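Local coordinates for ribokinase, putative (Burkholderia thailandensis, PDB 3B1N), which probably phosphorylates nucleosides as a ribokinase-family (PfkB) kinase, and here holds ADP together with the nucleoside mizoribine, at residues B[4-8]-B[50-54]; B[137-143]-B[161-167]; B[153-157]-B[181-185]; B[190-196]-B[217-221]. All blocks are in the same frame, centred on the assembly; numbering follows the deposited sequence. Where two conformers were deposited one is given.

Interaction 1 (B[4-8]-B[50-54]); sequences LICGS and AGNIA. With MZR (5-hydroxy-1-(beta-D-ribofuranosyl)-1H-imidazole-4-carboxamide), chain F.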
loop_
_atom_site.group_PDB
_atom_site.type_symbol
_atom_site.label_atom_id
_atom_site.label_comp_id
_atom_site.label_asym_id
_atom_site.label_seq_id
_atom_site.Cartn_x
_atom_site.Cartn_y
_atom_site.Cartn_z
ATOM N N LEU B 4 21.339 18.033 -14.093
ATOM C CA LEU B 4 21.654 16.808 -13.333
ATOM C C LEU B 4 20.444 16.446 -12.495
ATOM O O LEU B 4 19.930 17.279 -11.723
ATOM C CB LEU B 4 22.844 17.031 -12.383
ATOM C CG LEU B 4 23.454 15.794 -11.720
ATOM C CD1 LEU B 4 24.173 14.931 -12.771
ATOM C CD2 LEU B 4 24.424 16.201 -10.593
ATOM N N ILE B 5 19.993 15.195 -12.658
ATOM C CA ILE B 5 18.767 14.778 -11.949
ATOM C C ILE B 5 19.140 13.707 -10.932
ATOM O O ILE B 5 19.276 12.546 -11.309
ATOM C CB ILE B 5 17.723 14.203 -12.955
ATOM C CG1 ILE B 5 17.544 15.098 -14.201
ATOM C CG2 ILE B 5 16.393 13.939 -12.199
ATOM C CD1 ILE B 5 17.069 16.481 -13.881
ATOM N N CYS B 6 19.257 14.112 -9.669
ATOM C CA CYS B 6 19.696 13.169 -8.623
ATOM C C CYS B 6 18.489 12.613 -7.905
ATOM O O CYS B 6 17.633 13.357 -7.422
ATOM C CB CYS B 6 20.532 13.897 -7.604
ATOM S SG CYS B 6 22.012 14.676 -8.263
ATOM N N GLY B 7 18.357 11.302 -7.879
ATOM C CA GLY B 7 17.206 10.744 -7.162
ATOM C C GLY B 7 17.137 9.262 -7.432
ATOM O O GLY B 7 17.988 8.677 -8.092
ATOM N N SER B 8 16.100 8.642 -6.883
ATOM C CA SER B 8 15.932 7.194 -7.051
ATOM C C SER B 8 15.697 6.784 -8.495
ATOM O O SER B 8 15.090 7.527 -9.294
ATOM C CB SER B 8 14.779 6.701 -6.195
ATOM O OG SER B 8 13.574 7.362 -6.556
ATOM N N ALA B 50 14.277 10.163 -10.043
ATOM C CA ALA B 50 15.197 10.652 -11.088
ATOM C C ALA B 50 14.764 10.173 -12.445
ATOM O O ALA B 50 14.881 10.928 -13.420
ATOM C CB ALA B 50 16.643 10.236 -10.822
ATOM N N GLY B 51 14.298 8.939 -12.555
ATOM C CA GLY B 51 13.866 8.432 -13.864
ATOM C C GLY B 51 12.673 9.289 -14.325
ATOM O O GLY B 51 12.601 9.684 -15.512
ATOM N N ASN B 52 11.724 9.513 -13.421
ATOM C CA ASN B 52 10.498 10.246 -13.808
ATOM C C ASN B 52 10.779 11.681 -14.218
ATOM O O ASN B 52 10.254 12.161 -15.223
ATOM C CB ASN B 52 9.535 10.251 -12.615
ATOM C CG ASN B 52 9.084 8.836 -12.204
ATOM O OD1 ASN B 52 9.181 7.857 -12.945
ATOM N ND2 ASN B 52 8.501 8.780 -11.004
ATOM N N ILE B 53 11.611 12.357 -13.437
ATOM C CA ILE B 53 11.868 13.771 -13.704
ATOM C C ILE B 53 12.660 13.878 -14.987
ATOM O O ILE B 53 12.363 14.758 -15.803
ATOM C CB ILE B 53 12.614 14.426 -12.506
ATOM C CG1 ILE B 53 11.699 14.510 -11.279
ATOM C CG2 ILE B 53 13.153 15.842 -12.917
ATOM C CD1 ILE B 53 12.475 14.771 -9.993
ATOM N N ALA B 54 13.665 13.008 -15.154
ATOM C CA ALA B 54 14.432 13.041 -16.408
ATOM C C ALA B 54 13.552 12.724 -17.591
ATOM O O ALA B 54 13.744 13.290 -18.673
ATOM C CB ALA B 54 15.604 12.081 -16.346
HETATM N N1 MZR F . 12.777 7.171 -1.829
HETATM O O3 MZR F . 11.988 7.318 -4.501
HETATM C C4 MZR F . 10.780 6.888 -3.909
HETATM C C5 MZR F . 10.571 6.639 -2.501
HETATM C C6 MZR F . 11.580 6.760 -1.446
HETATM O O6 MZR F . 11.203 6.453 -0.295
HETATM N N7 MZR F . 9.266 6.256 -2.446
HETATM C C8 MZR F . 8.752 6.287 -3.697
HETATM N N9 MZR F . 9.680 6.675 -4.618
HETATM C "C1'" MZR F . 9.471 6.872 -6.062
HETATM C "C2'" MZR F . 8.745 5.775 -6.821
HETATM O "O2'" MZR F . 9.753 4.920 -7.351
HETATM C "C3'" MZR F . 7.914 6.580 -7.852
HETATM O "O3'" MZR F . 8.200 6.339 -9.231
HETATM C "C4'" MZR F . 8.163 8.024 -7.502
HETATM O "O4'" MZR F . 8.572 7.973 -6.147
HETATM C "C5'" MZR F . 6.908 8.851 -7.647
HETATM O "O5'" MZR F . 7.279 10.216 -7.317
#
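Ile5 and Ala50 carry most of the buried surface between strand 3-6 and helix 49-59. Both branches of Ile5 are used. Its CG2, anti to the backbone N (chi1 -47° for CG1), lies 3.8 Å from Ile53 CB and also rests on the backbone of Ala50, while CG1 runs alongside Ala54 CB at 4.2 Å. From the helix, the methyl of Ala50 rests on the backbone just after the strand, with Ala50 CB 3.4 Å from Gly7 O. That close fit is possible because Gly7 has no side chain: its CA is within 4.4 Å of Ala50 CA, the shortest such spacing across the pair. Over residues 4-6 and 50-54 the axes run roughly antiparallel (150°) and approach to 7.9 Å, as expected where a helix packs on a face of the central sheet in the Rossmann-like alpha/beta fold of ribokinase-type enzymes. One direct hydrogen bond fastens the loop end of the strand to the helix start, Ala50 N to Ser8 O, 2.9 Å long, with the donor in the carbonyl plane. The same two segments then face the nucleoside. Ser8 OG, which also pairs with Cys49 N, hydrogen-bonds MZR O3 at 2.6 Å, and Asn52 ND2 donates to the ribose hydroxyl MZR O3' at 3.0 Å. Gln290 engages Asn52 OD1, and Asp253 pairs with Asn52 ND2 and the nucleoside.

Interaction 2 (B[137-143]-B[161-167]); sequences KLAIVGP and VPFIFDP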
loop_
_atom_site.group_PDB
_atom_site.type_symbol
_atom_site.label_atom_id
_atom_site.label_comp_id
_atom_site.label_asym_id
_atom_site.label_seq_id
_atom_site.Cartn_x
_atom_site.Cartn_y
_atom_site.Cartn_z
ATOM N N LYS B 137 24.421 22.891 -15.560
ATOM C CA LYS B 137 23.950 24.234 -15.262
ATOM C C LYS B 137 22.827 24.353 -14.232
ATOM O O LYS B 137 22.549 25.441 -13.713
ATOM C CB LYS B 137 23.554 24.956 -16.530
ATOM C CG LYS B 137 22.613 24.293 -17.444
ATOM C CD LYS B 137 22.749 25.112 -18.756
ATOM C CE LYS B 137 22.219 24.453 -19.962
ATOM N NZ LYS B 137 22.215 25.503 -21.027
ATOM N N LEU B 138 22.241 23.191 -13.898
ATOM C CA LEU B 138 21.054 23.187 -13.054
ATOM C C LEU B 138 20.914 21.751 -12.569
ATOM O O LEU B 138 21.296 20.818 -13.261
ATOM C CB LEU B 138 19.809 23.608 -13.853
ATOM C CG LEU B 138 18.446 23.657 -13.158
ATOM C CD1 LEU B 138 18.361 24.551 -11.929
ATOM C CD2 LEU B 138 17.299 23.986 -14.166
ATOM N N ALA B 139 20.368 21.597 -11.360
ATOM C CA ALA B 139 20.160 20.232 -10.824
ATOM C C ALA B 139 18.905 20.161 -9.995
ATOM O O ALA B 139 18.343 21.175 -9.598
ATOM C CB ALA B 139 21.370 19.816 -9.970
ATOM N N ILE B 140 18.506 18.926 -9.662
ATOM C CA ILE B 140 17.508 18.695 -8.629
ATOM C C ILE B 140 18.026 17.541 -7.775
ATOM O O ILE B 140 18.635 16.607 -8.308
ATOM C CB ILE B 140 16.130 18.303 -9.259
ATOM C CG1 ILE B 140 15.067 18.156 -8.110
ATOM C CG2 ILE B 140 16.210 17.130 -10.227
ATOM C CD1 ILE B 140 13.609 18.256 -8.696
ATOM N N VAL B 141 17.779 17.641 -6.482
ATOM C CA VAL B 141 18.049 16.526 -5.555
ATOM C C VAL B 141 16.687 16.077 -5.030
ATOM O O VAL B 141 16.001 16.813 -4.311
ATOM C CB VAL B 141 18.951 16.954 -4.393
ATOM C CG1 VAL B 141 19.120 15.760 -3.379
ATOM C CG2 VAL B 141 20.344 17.463 -4.929
ATOM N N GLY B 142 16.285 14.856 -5.407
ATOM C CA GLY B 142 15.016 14.327 -4.987
ATOM C C GLY B 142 15.188 13.116 -4.099
ATOM O O GLY B 142 16.322 12.768 -3.731
ATOM N N PRO B 143 14.088 12.430 -3.780
ATOM C CA PRO B 143 14.126 11.330 -2.835
ATOM C C PRO B 143 15.091 10.254 -3.317
ATOM O O PRO B 143 15.132 9.921 -4.514
ATOM C CB PRO B 143 12.701 10.793 -2.867
ATOM C CG PRO B 143 11.877 12.045 -3.104
ATOM C CD PRO B 143 12.707 12.767 -4.166
ATOM N N VAL B 161 26.236 25.126 -8.181
ATOM C CA VAL B 161 25.219 24.752 -9.195
ATOM C C VAL B 161 23.850 25.024 -8.602
ATOM O O VAL B 161 23.582 24.560 -7.485
ATOM C CB VAL B 161 25.351 23.249 -9.595
ATOM C CG1 VAL B 161 24.199 22.832 -10.550
ATOM C CG2 VAL B 161 26.704 22.950 -10.220
ATOM N N PRO B 162 22.999 25.833 -9.285
ATOM C CA PRO B 162 21.643 26.092 -8.736
ATOM C C PRO B 162 20.862 24.760 -8.722
ATOM O O PRO B 162 20.981 23.998 -9.662
ATOM C CB PRO B 162 21.017 27.062 -9.722
ATOM C CG PRO B 162 21.902 27.127 -10.910
ATOM C CD PRO B 162 23.210 26.453 -10.615
ATOM N N PHE B 163 20.134 24.480 -7.653
ATOM C CA PHE B 163 19.414 23.200 -7.624
ATOM C C PHE B 163 18.125 23.332 -6.860
ATOM O O PHE B 163 17.998 24.089 -5.880
ATOM C CB PHE B 163 20.296 22.043 -7.063
ATOM C CG PHE B 163 20.626 22.159 -5.585
ATOM C CD1 PHE B 163 19.907 21.448 -4.623
ATOM C CD2 PHE B 163 21.678 22.959 -5.156
ATOM C CE1 PHE B 163 20.209 21.532 -3.260
ATOM C CE2 PHE B 163 22.015 23.045 -3.795
ATOM C CZ PHE B 163 21.301 22.340 -2.836
ATOM N N ILE B 164 17.124 22.572 -7.333
ATOM C CA ILE B 164 15.894 22.365 -6.566
ATOM C C ILE B 164 16.128 21.254 -5.539
ATOM O O ILE B 164 16.683 20.221 -5.897
ATOM C CB ILE B 164 14.765 21.883 -7.523
ATOM C CG1 ILE B 164 14.493 22.898 -8.654
ATOM C CG2 ILE B 164 13.454 21.664 -6.681
ATOM C CD1 ILE B 164 13.349 22.473 -9.606
ATOM N N PHE B 165 15.692 21.493 -4.318
ATOM C CA PHE B 165 15.668 20.463 -3.262
ATOM C C PHE B 165 14.234 19.955 -3.122
ATOM O O PHE B 165 13.316 20.727 -2.845
ATOM C CB PHE B 165 16.181 21.061 -1.963
ATOM C CG PHE B 165 16.184 20.104 -0.796
ATOM C CD1 PHE B 165 16.789 18.855 -0.900
ATOM C CD2 PHE B 165 15.632 20.493 0.406
ATOM C CE1 PHE B 165 16.806 17.982 0.214
ATOM C CE2 PHE B 165 15.607 19.624 1.497
ATOM C CZ PHE B 165 16.206 18.375 1.381
ATOM N N ASP B 166 14.053 18.646 -3.324
ATOM C CA ASP B 166 12.791 17.981 -3.345
ATOM C C ASP B 166 12.883 16.813 -2.284
ATOM O O ASP B 166 13.099 15.676 -2.767
ATOM C CB ASP B 166 12.756 17.527 -4.833
ATOM C CG ASP B 166 11.639 16.591 -5.198
ATOM O OD1 ASP B 166 10.588 16.611 -4.542
ATOM O OD2 ASP B 166 11.845 15.817 -6.201
ATOM N N PRO B 167 12.751 17.059 -0.950
ATOM C CA PRO B 167 12.954 15.971 0.025
ATOM C C PRO B 167 11.911 14.858 -0.162
ATOM O O PRO B 167 12.256 13.655 -0.077
ATOM C CB PRO B 167 12.919 16.682 1.380
ATOM C CG PRO B 167 12.181 18.004 1.147
ATOM C CD PRO B 167 12.499 18.360 -0.276
#
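Ala139 pairs with both Pro162 and Ile164 at the start of a ladder of four backbone hydrogen bonds between parallel strands 138-141 and 163-165, whose axes diverge by only 14°. Ala139 N donates to Pro162 O and Ile164 N to Ala139 O; next come Val141 N to Ile164 O at 2.9 Å, the straightest of the set at 166°, and Asp166 N to Val141 O. On one face Ile140 and Ile164 meet, Ile140 CG1 3.8 Å from Ile164 CB; with CG1 anti to the backbone N (chi1 -176°), the Ile140 chain extends until CD1 lies 4.0 Å from Ile164 CG2. On the other face Ala139 CB touches Phe163 CB at 3.8 Å, and Val141 CG2 approaches Phe163 CD1.

Around this first shell, Leu260 of helix 251-264 and Ile53 of helix 49-59 cover the isoleucine face, whereas Leu156 of helix 146-158 covers the Ala139 and Phe163 face. That helix is the crossover of the beta-alpha-beta unit formed with these strands. At the carboxyl ends Pro143 CD packs 3.3 Å from Asp166 O, and Pro143 also borders the nucleoside. In the conformer given, Asp166 OD1 forms a salt bridge with Arg256, so the pairing is backbone-driven between apolar faces and gains a charged side chain only at the carboxyl ends.

Interaction 3 (B[153-157]-B[181-185]); sequences TEELA and RSIEL. With NA (sodium ion), chain H.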
loop_
_atom_site.group_PDB
_atom_site.type_symbol
_atom_site.label_atom_id
_atom_site.label_comp_id
_atom_site.label_asym_id
_atom_site.label_seq_id
_atom_site.Cartn_x
_atom_site.Cartn_y
_atom_site.Cartn_z
ATOM N N THR B 153 23.276 17.559 -1.881
ATOM C CA THR B 153 22.982 18.945 -1.543
ATOM C C THR B 153 24.229 19.719 -1.150
ATOM O O THR B 153 24.403 20.857 -1.604
ATOM C CB THR B 153 21.880 19.122 -0.509
ATOM O OG1 THR B 153 22.289 18.629 0.758
ATOM C CG2 THR B 153 20.669 18.355 -0.962
ATOM N N GLU B 154 25.061 19.091 -0.311
ATOM C CA GLU B 154 26.320 19.728 0.083
ATOM C C GLU B 154 27.206 20.003 -1.124
ATOM O O GLU B 154 27.751 21.111 -1.269
ATOM C CB GLU B 154 27.051 18.871 1.148
ATOM C CG GLU B 154 26.316 18.804 2.499
ATOM C CD GLU B 154 26.425 20.113 3.303
ATOM O OE1 GLU B 154 27.268 20.991 2.972
ATOM O OE2 GLU B 154 25.672 20.256 4.283
ATOM N N GLU B 155 27.353 19.024 -1.992
ATOM C CA GLU B 155 28.264 19.114 -3.118
ATOM C C GLU B 155 27.779 20.087 -4.171
ATOM O O GLU B 155 28.547 20.853 -4.731
ATOM C CB GLU B 155 28.490 17.762 -3.715
ATOM C CG GLU B 155 29.340 16.896 -2.766
ATOM C CD GLU B 155 29.701 15.584 -3.337
ATOM O OE1 GLU B 155 29.354 15.366 -4.521
ATOM O OE2 GLU B 155 30.332 14.762 -2.603
ATOM N N LEU B 156 26.480 20.074 -4.460
ATOM C CA LEU B 156 26.011 21.019 -5.457
ATOM C C LEU B 156 26.163 22.459 -4.969
ATOM O O LEU B 156 26.495 23.360 -5.758
ATOM C CB LEU B 156 24.552 20.697 -5.874
ATOM C CG LEU B 156 24.409 19.435 -6.707
ATOM C CD1 LEU B 156 22.945 18.998 -6.627
ATOM C CD2 LEU B 156 24.828 19.657 -8.174
ATOM N N ALA B 157 25.913 22.697 -3.676
ATOM C CA ALA B 157 25.975 24.052 -3.101
ATOM C C ALA B 157 27.416 24.511 -3.133
ATOM O O ALA B 157 27.685 25.671 -3.394
ATOM C CB ALA B 157 25.449 24.052 -1.672
ATOM N N ARG B 181 19.487 22.687 7.292
ATOM C CA ARG B 181 20.733 22.888 6.534
ATOM C C ARG B 181 20.513 22.729 5.028
ATOM O O ARG B 181 20.982 23.546 4.224
ATOM C CB ARG B 181 21.841 21.972 7.048
ATOM C CG ARG B 181 23.077 21.884 6.164
ATOM C CD ARG B 181 23.836 23.196 6.140
ATOM N NE ARG B 181 25.128 22.982 5.503
ATOM C CZ ARG B 181 26.025 23.934 5.286
ATOM N NH1 ARG B 181 25.789 25.180 5.672
ATOM N NH2 ARG B 181 27.154 23.632 4.675
ATOM N N SER B 182 19.772 21.688 4.653
ATOM C CA SER B 182 19.531 21.420 3.225
ATOM C C SER B 182 18.801 22.559 2.537
ATOM O O SER B 182 19.132 22.912 1.395
ATOM C CB SER B 182 18.779 20.088 3.080
ATOM O OG SER B 182 19.584 19.035 3.557
ATOM N N ILE B 183 17.812 23.125 3.227
ATOM C CA ILE B 183 17.041 24.254 2.735
ATOM C C ILE B 183 17.902 25.517 2.650
ATOM O O ILE B 183 17.794 26.265 1.652
ATOM C CB ILE B 183 15.815 24.496 3.625
ATOM C CG1 ILE B 183 14.826 23.325 3.469
ATOM C CG2 ILE B 183 15.142 25.824 3.300
ATOM C CD1 ILE B 183 13.783 23.237 4.603
ATOM N N GLU B 184 18.755 25.752 3.662
ATOM C CA GLU B 184 19.733 26.851 3.560
ATOM C C GLU B 184 20.581 26.763 2.265
ATOM O O GLU B 184 20.690 27.725 1.504
ATOM C CB GLU B 184 20.631 26.931 4.822
ATOM C CG GLU B 184 19.914 27.541 6.061
ATOM C CD GLU B 184 20.523 27.086 7.384
ATOM O OE1 GLU B 184 19.955 27.418 8.471
ATOM O OE2 GLU B 184 21.576 26.385 7.341
ATOM N N LEU B 185 21.093 25.584 1.952
ATOM C CA LEU B 185 21.903 25.361 0.766
ATOM C C LEU B 185 21.121 25.429 -0.556
ATOM O O LEU B 185 21.666 25.819 -1.584
ATOM C CB LEU B 185 22.585 23.992 0.847
ATOM C CG LEU B 185 23.568 23.755 2.014
ATOM C CD1 LEU B 185 24.023 22.311 1.977
ATOM C CD2 LEU B 185 24.776 24.734 2.001
HETATM NA NA NA H . 18.668 28.128 0.333
HETATM O O HOH W 1 22.489 18.941 3.421
HETATM O O HOH W 2 19.878 29.990 -0.748
#
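Glu154 and Arg181 form a side-on salt bridge between helices 146-158 and 176-185, neighbouring helices on one side of the alpha/beta sheet, whose segments 153-157 and 181-185 run 24° apart, with axes 9.8 Å from each other at closest approach. Each carboxylate oxygen is matched to its own nitrogen. Arg181 NE donates to Glu154 OE2 at 3.0 Å and nearly straight (170°), and Arg181 NH2 reaches the syn lone pair of Glu154 OE1 at 3.1 Å. The two planes are 26° from each other, close enough to coplanar for both bonds to form. Both chains bend at chi2, which brings their charged ends toward each other across the outer edge of the helix pair. Leu185 lies beneath the pair: its CD2 sits over the centre of one guanidinium face, and CD1 is 3.5 Å from Glu154 OE2. Leu185 CD2 also meets Ala157 CB.

Deeper in, the hydroxyls of Thr153 and Ser182 are too far apart for a direct bond. A water donates to both, 2.7 Å from Thr153 OG1 and 2.9 Å from Ser182 OG. Each hydroxyl is also bonded to a backbone oxygen of its own helix, Val150 O for Thr153 and Thr178 O for Ser182. At the end of helix 176-185, carbonyl oxygens bind a sodium ion together with Ala186 and Arg213 oxygens and a water; Ile183 O and Glu184 O are each 2.4 Å from the sodium.

Interaction 4 (B[190-196]-B[217-221]); sequences AVNDYEA and LIITR. With ADP (adenosine-5'-diphosphate), chain G.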
loop_
_atom_site.group_PDB
_atom_site.type_symbol
_atom_site.label_atom_id
_atom_site.label_comp_id
_atom_site.label_asym_id
_atom_site.label_seq_id
_atom_site.Cartn_x
_atom_site.Cartn_y
_atom_site.Cartn_z
ATOM N N ALA B 190 10.856 22.306 -3.902
ATOM C CA ALA B 190 9.585 21.927 -4.515
ATOM C C ALA B 190 9.006 20.814 -3.681
ATOM O O ALA B 190 9.704 19.847 -3.374
ATOM C CB ALA B 190 9.796 21.470 -5.928
ATOM N N VAL B 191 7.752 20.962 -3.273
ATOM C CA VAL B 191 7.120 19.929 -2.401
ATOM C C VAL B 191 5.658 19.914 -2.691
ATOM O O VAL B 191 5.133 20.905 -3.213
ATOM C CB VAL B 191 7.342 20.208 -0.871
ATOM C CG1 VAL B 191 8.731 19.746 -0.414
ATOM C CG2 VAL B 191 7.088 21.648 -0.486
ATOM N N ASN B 192 4.968 18.789 -2.401
ATOM C CA ASN B 192 3.513 18.899 -2.368
ATOM C C ASN B 192 3.045 19.451 -1.030
ATOM O O ASN B 192 3.863 19.672 -0.138
ATOM C CB ASN B 192 2.771 17.629 -2.773
ATOM C CG ASN B 192 2.820 16.529 -1.744
ATOM O OD1 ASN B 192 2.838 16.751 -0.556
ATOM N ND2 ASN B 192 2.791 15.299 -2.241
ATOM N N ASP B 193 1.762 19.767 -0.907
ATOM C CA ASP B 193 1.354 20.459 0.304
ATOM C C ASP B 193 1.464 19.638 1.594
ATOM O O ASP B 193 1.716 20.174 2.664
ATOM C CB ASP B 193 -0.008 21.117 0.161
ATOM C CG ASP B 193 -1.121 20.155 0.182
ATOM O OD1 ASP B 193 -1.125 19.175 -0.597
ATOM O OD2 ASP B 193 -2.040 20.440 0.972
ATOM N N TYR B 194 1.271 18.334 1.462
ATOM C CA TYR B 194 1.412 17.428 2.593
ATOM C C TYR B 194 2.863 17.490 3.066
ATOM O O TYR B 194 3.156 17.641 4.270
ATOM C CB TYR B 194 0.990 16.004 2.189
ATOM C CG TYR B 194 1.184 14.944 3.264
ATOM C CD1 TYR B 194 2.406 14.337 3.430
ATOM C CD2 TYR B 194 0.129 14.592 4.095
ATOM C CE1 TYR B 194 2.606 13.351 4.428
ATOM C CE2 TYR B 194 0.311 13.622 5.070
ATOM C CZ TYR B 194 1.521 13.017 5.222
ATOM O OH TYR B 194 1.676 12.076 6.224
ATOM N N GLU B 195 3.796 17.353 2.123
ATOM C CA GLU B 195 5.201 17.416 2.465
ATOM C C GLU B 195 5.576 18.787 3.024
ATOM O O GLU B 195 6.419 18.882 3.929
ATOM C CB GLU B 195 6.022 17.099 1.198
ATOM C CG GLU B 195 5.778 15.689 0.615
ATOM C CD GLU B 195 6.246 15.532 -0.882
ATOM O OE1 GLU B 195 6.566 16.521 -1.673
ATOM O OE2 GLU B 195 6.340 14.335 -1.265
ATOM N N ALA B 196 4.989 19.849 2.452
ATOM C CA ALA B 196 5.301 21.210 2.912
ATOM C C ALA B 196 4.952 21.313 4.414
ATOM O O ALA B 196 5.742 21.852 5.203
ATOM C CB ALA B 196 4.492 22.220 2.143
ATOM N N LEU B 217 9.866 28.927 -3.425
ATOM C CA LEU B 217 9.238 27.814 -2.681
ATOM C C LEU B 217 8.016 27.439 -3.489
ATOM O O LEU B 217 7.073 28.217 -3.654
ATOM C CB LEU B 217 8.819 28.262 -1.283
ATOM C CG LEU B 217 7.853 27.391 -0.454
ATOM C CD1 LEU B 217 8.371 25.953 -0.301
ATOM C CD2 LEU B 217 7.554 28.010 0.912
ATOM N N ILE B 218 8.052 26.214 -4.019
ATOM C CA ILE B 218 7.021 25.731 -4.926
ATOM C C ILE B 218 6.265 24.630 -4.201
ATOM O O ILE B 218 6.899 23.677 -3.705
ATOM C CB ILE B 218 7.651 25.160 -6.214
ATOM C CG1 ILE B 218 8.479 26.230 -6.971
ATOM C CG2 ILE B 218 6.599 24.581 -7.104
ATOM C CD1 ILE B 218 9.952 25.978 -6.916
ATOM N N ILE B 219 4.949 24.811 -4.105
ATOM C CA ILE B 219 4.068 23.854 -3.394
ATOM C C ILE B 219 2.958 23.420 -4.331
ATOM O O ILE B 219 2.166 24.258 -4.808
ATOM C CB ILE B 219 3.515 24.429 -2.061
ATOM C CG1 ILE B 219 4.659 24.878 -1.162
ATOM C CG2 ILE B 219 2.541 23.352 -1.454
ATOM C CD1 ILE B 219 4.204 25.783 0.022
ATOM N N THR B 220 2.921 22.116 -4.616
ATOM C CA THR B 220 1.901 21.599 -5.530
ATOM C C THR B 220 0.717 21.139 -4.689
ATOM O O THR B 220 0.899 20.657 -3.542
ATOM C CB THR B 220 2.447 20.465 -6.407
ATOM O OG1 THR B 220 2.739 19.318 -5.594
ATOM C CG2 THR B 220 3.744 20.925 -7.084
ATOM N N ARG B 221 -0.469 21.302 -5.278
ATOM C CA ARG B 221 -1.743 21.072 -4.610
ATOM C C ARG B 221 -2.651 20.173 -5.449
ATOM O O ARG B 221 -3.871 20.373 -5.549
ATOM C CB ARG B 221 -2.387 22.444 -4.280
ATOM C CG ARG B 221 -1.420 23.416 -3.616
ATOM C CD ARG B 221 -2.053 24.740 -3.213
ATOM N NE ARG B 221 -1.058 25.734 -2.787
ATOM C CZ ARG B 221 -0.643 25.933 -1.527
ATOM N NH1 ARG B 221 -1.124 25.193 -0.518
ATOM N NH2 ARG B 221 0.266 26.877 -1.262
HETATM P PB ADP G . 2.795 14.707 -6.073
HETATM O O1B ADP G . 2.090 14.388 -4.762
HETATM O O2B ADP G . 4.191 15.171 -5.792
HETATM O O3B ADP G . 2.768 13.748 -7.210
HETATM P PA ADP G . 0.604 16.622 -6.800
HETATM O O1A ADP G . -0.453 15.544 -6.516
HETATM O O2A ADP G . 0.572 17.906 -6.028
HETATM O O3A ADP G . 2.086 16.109 -6.607
HETATM O "O5'" ADP G . 0.442 16.821 -8.342
HETATM C "C5'" ADP G . 1.430 17.637 -8.982
HETATM C "C4'" ADP G . 0.868 18.475 -10.120
HETATM O "O4'" ADP G . 0.311 17.598 -11.123
HETATM C "C3'" ADP G . -0.290 19.414 -9.704
HETATM O "O3'" ADP G . 0.206 20.635 -9.133
HETATM C "C2'" ADP G . -1.047 19.516 -11.004
HETATM O "O2'" ADP G . -0.438 20.516 -11.849
HETATM C "C1'" ADP G . -0.878 18.171 -11.654
HETATM N N9 ADP G . -2.010 17.291 -11.252
HETATM C C8 ADP G . -2.106 16.422 -10.195
HETATM N N7 ADP G . -3.355 15.853 -10.169
HETATM C C5 ADP G . -4.057 16.413 -11.142
HETATM C C6 ADP G . -5.431 16.296 -11.626
HETATM N N6 ADP G . -6.260 15.424 -10.986
HETATM N N1 ADP G . -5.804 17.030 -12.659
HETATM C C2 ADP G . -4.967 17.893 -13.283
HETATM N N3 ADP G . -3.690 18.030 -12.903
HETATM C C4 ADP G . -3.203 17.361 -11.858
HETATM O O HOH W 3 -2.838 23.298 0.837
#
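Val191 and Ile219 lie side by side and point the same way off one face of their paired strands, Val191 CG2 4.1 Å from Ile219 CG1. The two branches of Ile219 diverge beyond that: CG2, anti to the backbone N, passes over the first turn of the following helix, 3.6 Å from Asp193 CA, and CD1 approaches Ala196 CB. In the conformer given, one of two, the Arg221 guanidinium group lays a face over the same CG2, and its NH2 is bonded to Thr227. Asn192 and Thr220 project from the opposite face, Asn192 CB 3.3 Å from Thr220 OG1. Parallel strands 188-192 and 216-220 belong to the central sheet of the ribokinase fold, joined by Val191 N to Ile218 O and Thr220 N to Val191 O, with a weak bond from Asp193 N to Thr220 O. At their carboxyl ends the side chains turn to the nucleotide. Thr220 OG1, lying between its backbone N and carbonyl carbon (chi1 67°), donates to ADP O2A at 2.6 Å, and Asn192 ND2 donates to ADP O1B at 2.8 Å. The amide of Asn192 is set by a capping box at the start of helix 193-203: Glu195 N to Asn192 OD1 (2.9 Å, 172°) and, in return, Asn192 N to Glu195 OE1, met from above the carboxylate plane. Asp193 OD1 bonds His31 of the second subunit, a residue that also reaches the ADP.

Overall arrangement
Interactions 1, 2 and 4 are buried and all use the nine-stranded sheet, while interaction 3 is partly buried, its centre about 18 Å from the centre of the chain. Interactions 1 and 2 share a strand boundary, where Cys6 O probably accepts from Gly142 N, and interactions 2 and 4 meet where Phe165 O lies 3.1 Å from Ala190 N. Interaction 3 touches the side of interaction 2 that bears Phe163 and Phe165, through Leu156 and Ser182. Backbone ladders and aliphatic packing dominate interactions 2 and 4, apolar helix-on-strand packing interaction 1, and a salt bridge and bridging water interaction 3. Interactions 1 and 4 present polar side chains to nucleoside and ADP respectively.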